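Local coordinates for D-glycero-D-manno-heptose 1-phosphate kinase (Bacteroides thetaiotaomicron, PDB 3K85), which probably transfers phosphate from ATP to a sugar, perhaps a heptose phosphate, at residues I88-F99 against F127-L135. Sequence-based numbering, arbitrary orientation.
Sequences IIRDYRLEPKSF and FIEWLSLPL
Tyr92 and Leu133 meet in a CH-pi contact. Methyl CD2 of Leu133 sits almost straight above the centre of the Tyr92 ring, 3.9 Å from its centroid. Pro134 comes obliquely to the same ring, its CD 4.0 Å from Tyr92 CE1. The phenol end reaches on to Leu135, where Tyr92 OH lies 3.3 Å from Leu135 CG. The Tyr92 side chain leaves with CG anti to its own carbonyl carbon (chi1 -64°), which carries the ring across to residues 133-135. An alanine at this position is likely to strip the cover from Leu133 CD2 and open a gap beside Pro134 and Leu135.

The other methyl of Leu133, CD1, turns to Ile88 and stands 3.8 Å from Ile88 CD1. Leu133 thus fills the space between Tyr92 and Ile88. The CG2 branch of Ile88 points to Leu131 CD1, also at 3.8 Å. Leu94 CD1 reaches that same Leu131 methyl from the loop. Leu131 CD2 instead lies against the aliphatic part of Lys97, 4.0 Å from Lys97 CE. Lys97 kinks midway and runs antiparallel to the leucine side chain.

Deeper in, Phe127 directs its edge at the face of Phe99. This is a T-shaped pair, with planes at 86°. The ring centroids are 6.0 Å apart. Ile45 of strand 39-47 touches both rings.

The contact is mainly apolar; the Tyr92 hydroxyl and the Lys97 chain are its polar members. It packs together the C-terminal ends of helices 79-91 and 115-131, each finished by a Schellman motif, and the loops that follow them. The Phe127-Phe99 pair ties helix 115-131 to the start of strand 99-105, as in the alpha/beta N-terminal domain of GHMP kinases.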
loop_
_atom_site.group_PDB
_atom_site.type_symbol
_atom_site.label_atom_id
_atom_site.label_comp_id
_atom_site.label_asym_id
_atom_site.label_seq_id
_atom_site.Cartn_x
_atom_site.Cartn_y
_atom_site.Cartn_z
ATOM N N ILE A 88 21.986 20.856 7.559
ATOM C CA ILE A 88 22.820 19.940 6.776
ATOM C C ILE A 88 24.302 20.219 7.005
ATOM O O ILE A 88 25.124 19.294 7.041
ATOM C CB ILE A 88 22.525 20.022 5.222
ATOM C CG1 ILE A 88 21.102 19.541 4.907
ATOM C CG2 ILE A 88 23.499 19.136 4.453
ATOM C CD1 ILE A 88 20.819 18.126 5.377
ATOM N N ILE A 89 24.656 21.494 7.145
ATOM C CA ILE A 89 26.063 21.834 7.391
ATOM C C ILE A 89 26.486 21.269 8.743
ATOM O O ILE A 89 27.588 20.737 8.874
ATOM C CB ILE A 89 26.311 23.370 7.393
ATOM C CG1 ILE A 89 26.047 23.948 5.999
ATOM C CG2 ILE A 89 27.761 23.662 7.804
ATOM C CD1 ILE A 89 27.008 23.452 4.932
ATOM N N ARG A 90 25.601 21.375 9.736
ATOM C CA ARG A 90 25.880 20.867 11.073
ATOM C C ARG A 90 25.912 19.346 11.146
ATOM O O ARG A 90 26.933 18.752 11.499
ATOM C CB ARG A 90 24.839 21.370 12.075
ATOM C CG ARG A 90 24.894 22.850 12.338
ATOM C CD ARG A 90 24.375 23.132 13.723
ATOM N NE ARG A 90 22.979 22.754 13.875
ATOM C CZ ARG A 90 21.964 23.436 13.357
ATOM N NH1 ARG A 90 22.196 24.541 12.651
ATOM N NH2 ARG A 90 20.718 23.022 13.556
ATOM N N ASP A 91 24.785 18.722 10.818
ATOM C CA ASP A 91 24.670 17.273 10.860
ATOM C C ASP A 91 25.767 16.517 10.141
ATOM O O ASP A 91 26.159 15.435 10.566
ATOM C CB ASP A 91 23.313 16.838 10.318
ATOM C CG ASP A 91 22.215 16.999 11.340
ATOM O OD1 ASP A 91 22.522 17.456 12.465
ATOM O OD2 ASP A 91 21.053 16.670 11.026
ATOM N N TYR A 92 26.276 17.078 9.058
ATOM C CA TYR A 92 27.321 16.395 8.323
ATOM C C TYR A 92 28.700 17.045 8.472
ATOM O O TYR A 92 29.669 16.622 7.827
ATOM C CB TYR A 92 26.885 16.263 6.854
ATOM C CG TYR A 92 25.654 15.395 6.745
ATOM C CD1 TYR A 92 25.760 14.002 6.811
ATOM C CD2 TYR A 92 24.376 15.958 6.734
ATOM C CE1 TYR A 92 24.633 13.192 6.877
ATOM C CE2 TYR A 92 23.238 15.157 6.802
ATOM C CZ TYR A 92 23.377 13.773 6.878
ATOM O OH TYR A 92 22.274 12.963 6.998
ATOM N N ARG A 93 28.780 18.054 9.345
ATOM C CA ARG A 93 30.032 18.764 9.624
ATOM C C ARG A 93 30.747 19.133 8.334
ATOM O O ARG A 93 31.926 18.833 8.161
ATOM C CB ARG A 93 30.954 17.877 10.459
ATOM C CG ARG A 93 30.329 17.268 11.705
ATOM C CD ARG A 93 31.302 16.259 12.325
ATOM N NE ARG A 93 32.687 16.737 12.234
ATOM C CZ ARG A 93 33.749 16.121 12.752
ATOM N NH1 ARG A 93 33.604 14.981 13.418
ATOM N NH2 ARG A 93 34.964 16.643 12.593
ATOM N N LEU A 94 30.042 19.801 7.434
ATOM C CA LEU A 94 30.615 20.165 6.140
ATOM C C LEU A 94 31.210 21.568 6.076
ATOM O O LEU A 94 30.808 22.457 6.829
ATOM C CB LEU A 94 29.539 20.025 5.062
ATOM C CG LEU A 94 28.751 18.712 5.110
ATOM C CD1 LEU A 94 27.574 18.780 4.146
ATOM C CD2 LEU A 94 29.686 17.551 4.767
ATOM N N GLU A 95 32.162 21.753 5.161
ATOM C CA GLU A 95 32.810 23.044 4.953
ATOM C C GLU A 95 31.819 23.972 4.265
ATOM O O GLU A 95 30.885 23.514 3.601
ATOM C CB GLU A 95 34.040 22.888 4.061
ATOM C CG GLU A 95 35.117 21.994 4.640
ATOM C CD GLU A 95 36.300 21.816 3.697
ATOM O OE1 GLU A 95 36.994 22.818 3.403
ATOM O OE2 GLU A 95 36.534 20.672 3.248
ATOM N N PRO A 96 32.004 25.294 4.414
ATOM C CA PRO A 96 31.096 26.262 3.786
ATOM C C PRO A 96 30.822 25.920 2.317
ATOM O O PRO A 96 31.707 25.430 1.607
ATOM C CB PRO A 96 31.847 27.583 3.947
ATOM C CG PRO A 96 32.531 27.395 5.258
ATOM C CD PRO A 96 33.078 25.986 5.148
ATOM N N LYS A 97 29.599 26.178 1.865
ATOM C CA LYS A 97 29.233 25.886 0.484
ATOM C C LYS A 97 28.930 27.135 -0.345
ATOM O O LYS A 97 28.434 28.136 0.180
ATOM C CB LYS A 97 28.020 24.948 0.450
ATOM C CG LYS A 97 28.321 23.570 -0.114
ATOM C CD LYS A 97 29.009 22.668 0.896
ATOM C CE LYS A 97 29.447 21.358 0.241
ATOM N NZ LYS A 97 29.776 20.294 1.234
ATOM N N SER A 98 29.225 27.059 -1.642
ATOM C CA SER A 98 28.979 28.154 -2.577
ATOM C C SER A 98 28.027 27.634 -3.671
ATOM O O SER A 98 28.374 26.732 -4.434
ATOM C CB SER A 98 30.314 28.617 -3.181
ATOM O OG SER A 98 30.156 29.748 -4.019
ATOM N N PHE A 99 26.832 28.205 -3.764
ATOM C CA PHE A 99 25.872 27.713 -4.745
ATOM C C PHE A 99 24.738 28.683 -5.028
ATOM O O PHE A 99 24.541 29.666 -4.317
ATOM C CB PHE A 99 25.261 26.413 -4.233
ATOM C CG PHE A 99 24.508 26.581 -2.941
ATOM C CD1 PHE A 99 23.157 26.892 -2.945
ATOM C CD2 PHE A 99 25.175 26.497 -1.715
ATOM C CE1 PHE A 99 22.473 27.120 -1.746
ATOM C CE2 PHE A 99 24.506 26.724 -0.510
ATOM C CZ PHE A 99 23.151 27.036 -0.524
ATOM N N PHE A 127 19.297 18.914 -1.501
ATOM C CA PHE A 127 20.571 18.743 -0.798
ATOM C C PHE A 127 21.005 17.276 -0.774
ATOM O O PHE A 127 22.177 16.969 -1.035
ATOM C CB PHE A 127 20.494 19.302 0.636
ATOM C CG PHE A 127 20.729 20.793 0.717
ATOM C CD1 PHE A 127 22.012 21.320 0.577
ATOM C CD2 PHE A 127 19.664 21.674 0.899
ATOM C CE1 PHE A 127 22.227 22.703 0.618
ATOM C CE2 PHE A 127 19.869 23.049 0.938
ATOM C CZ PHE A 127 21.155 23.563 0.798
ATOM N N ILE A 128 20.071 16.372 -0.482
ATOM C CA ILE A 128 20.396 14.944 -0.450
ATOM C C ILE A 128 20.949 14.499 -1.807
ATOM O O ILE A 128 21.990 13.840 -1.883
ATOM C CB ILE A 128 19.150 14.098 -0.114
ATOM C CG1 ILE A 128 18.641 14.465 1.283
ATOM C CG2 ILE A 128 19.482 12.612 -0.236
ATOM C CD1 ILE A 128 17.291 13.863 1.642
ATOM N N GLU A 129 20.246 14.862 -2.876
ATOM C CA GLU A 129 20.672 14.532 -4.238
ATOM C C GLU A 129 22.043 15.169 -4.495
ATOM O O GLU A 129 22.975 14.533 -4.991
ATOM C CB GLU A 129 19.650 15.094 -5.232
ATOM C CG GLU A 129 19.874 14.700 -6.672
ATOM C CD GLU A 129 19.834 13.202 -6.873
ATOM O OE1 GLU A 129 18.932 12.547 -6.301
ATOM O OE2 GLU A 129 20.703 12.682 -7.611
ATOM N N TRP A 130 22.135 16.443 -4.145
ATOM C CA TRP A 130 23.340 17.259 -4.279
ATOM C C TRP A 130 24.549 16.617 -3.561
ATOM O O TRP A 130 25.564 16.303 -4.185
ATOM C CB TRP A 130 22.991 18.651 -3.707
ATOM C CG TRP A 130 24.067 19.702 -3.483
ATOM C CD1 TRP A 130 23.980 20.782 -2.626
ATOM C CD2 TRP A 130 25.334 19.812 -4.129
ATOM N NE1 TRP A 130 25.113 21.548 -2.706
ATOM C CE2 TRP A 130 25.961 20.979 -3.620
ATOM C CE3 TRP A 130 26.005 19.048 -5.088
ATOM C CZ2 TRP A 130 27.229 21.389 -4.042
ATOM C CZ3 TRP A 130 27.268 19.457 -5.509
ATOM C CH2 TRP A 130 27.864 20.617 -4.984
ATOM N N LEU A 131 24.423 16.382 -2.259
ATOM C CA LEU A 131 25.539 15.839 -1.483
ATOM C C LEU A 131 25.518 14.331 -1.176
ATOM O O LEU A 131 26.167 13.888 -0.228
ATOM C CB LEU A 131 25.646 16.627 -0.175
ATOM C CG LEU A 131 25.415 18.141 -0.327
ATOM C CD1 LEU A 131 25.139 18.765 1.024
ATOM C CD2 LEU A 131 26.606 18.783 -0.991
ATOM N N SER A 132 24.797 13.550 -1.979
ATOM C CA SER A 132 24.701 12.102 -1.772
ATOM C C SER A 132 24.570 11.739 -0.293
ATOM O O SER A 132 25.282 10.866 0.207
ATOM C CB SER A 132 25.928 11.395 -2.349
ATOM O OG SER A 132 26.040 11.621 -3.744
ATOM N N LEU A 133 23.657 12.413 0.398
ATOM C CA LEU A 133 23.430 12.180 1.820
ATOM C C LEU A 133 22.682 10.878 2.089
ATOM O O LEU A 133 21.773 10.507 1.355
ATOM C CB LEU A 133 22.638 13.347 2.417
ATOM C CG LEU A 133 23.228 14.744 2.201
ATOM C CD1 LEU A 133 22.251 15.779 2.696
ATOM C CD2 LEU A 133 24.555 14.865 2.928
ATOM N N PRO A 134 23.055 10.168 3.163
ATOM C CA PRO A 134 22.398 8.904 3.511
ATOM C C PRO A 134 21.056 9.091 4.230
ATOM O O PRO A 134 20.883 8.622 5.355
ATOM C CB PRO A 134 23.437 8.222 4.390
ATOM C CG PRO A 134 24.027 9.385 5.135
ATOM C CD PRO A 134 24.212 10.420 4.044
ATOM N N LEU A 135 20.104 9.761 3.579
ATOM C CA LEU A 135 18.787 10.006 4.178
ATOM C C LEU A 135 17.635 9.458 3.339
ATOM O O LEU A 135 17.411 9.909 2.219
ATOM C CB LEU A 135 18.569 11.508 4.388
ATOM C CG LEU A 135 19.416 12.198 5.461
ATOM C CD1 LEU A 135 19.211 13.707 5.418
ATOM C CD2 LEU A 135 19.033 11.645 6.827
#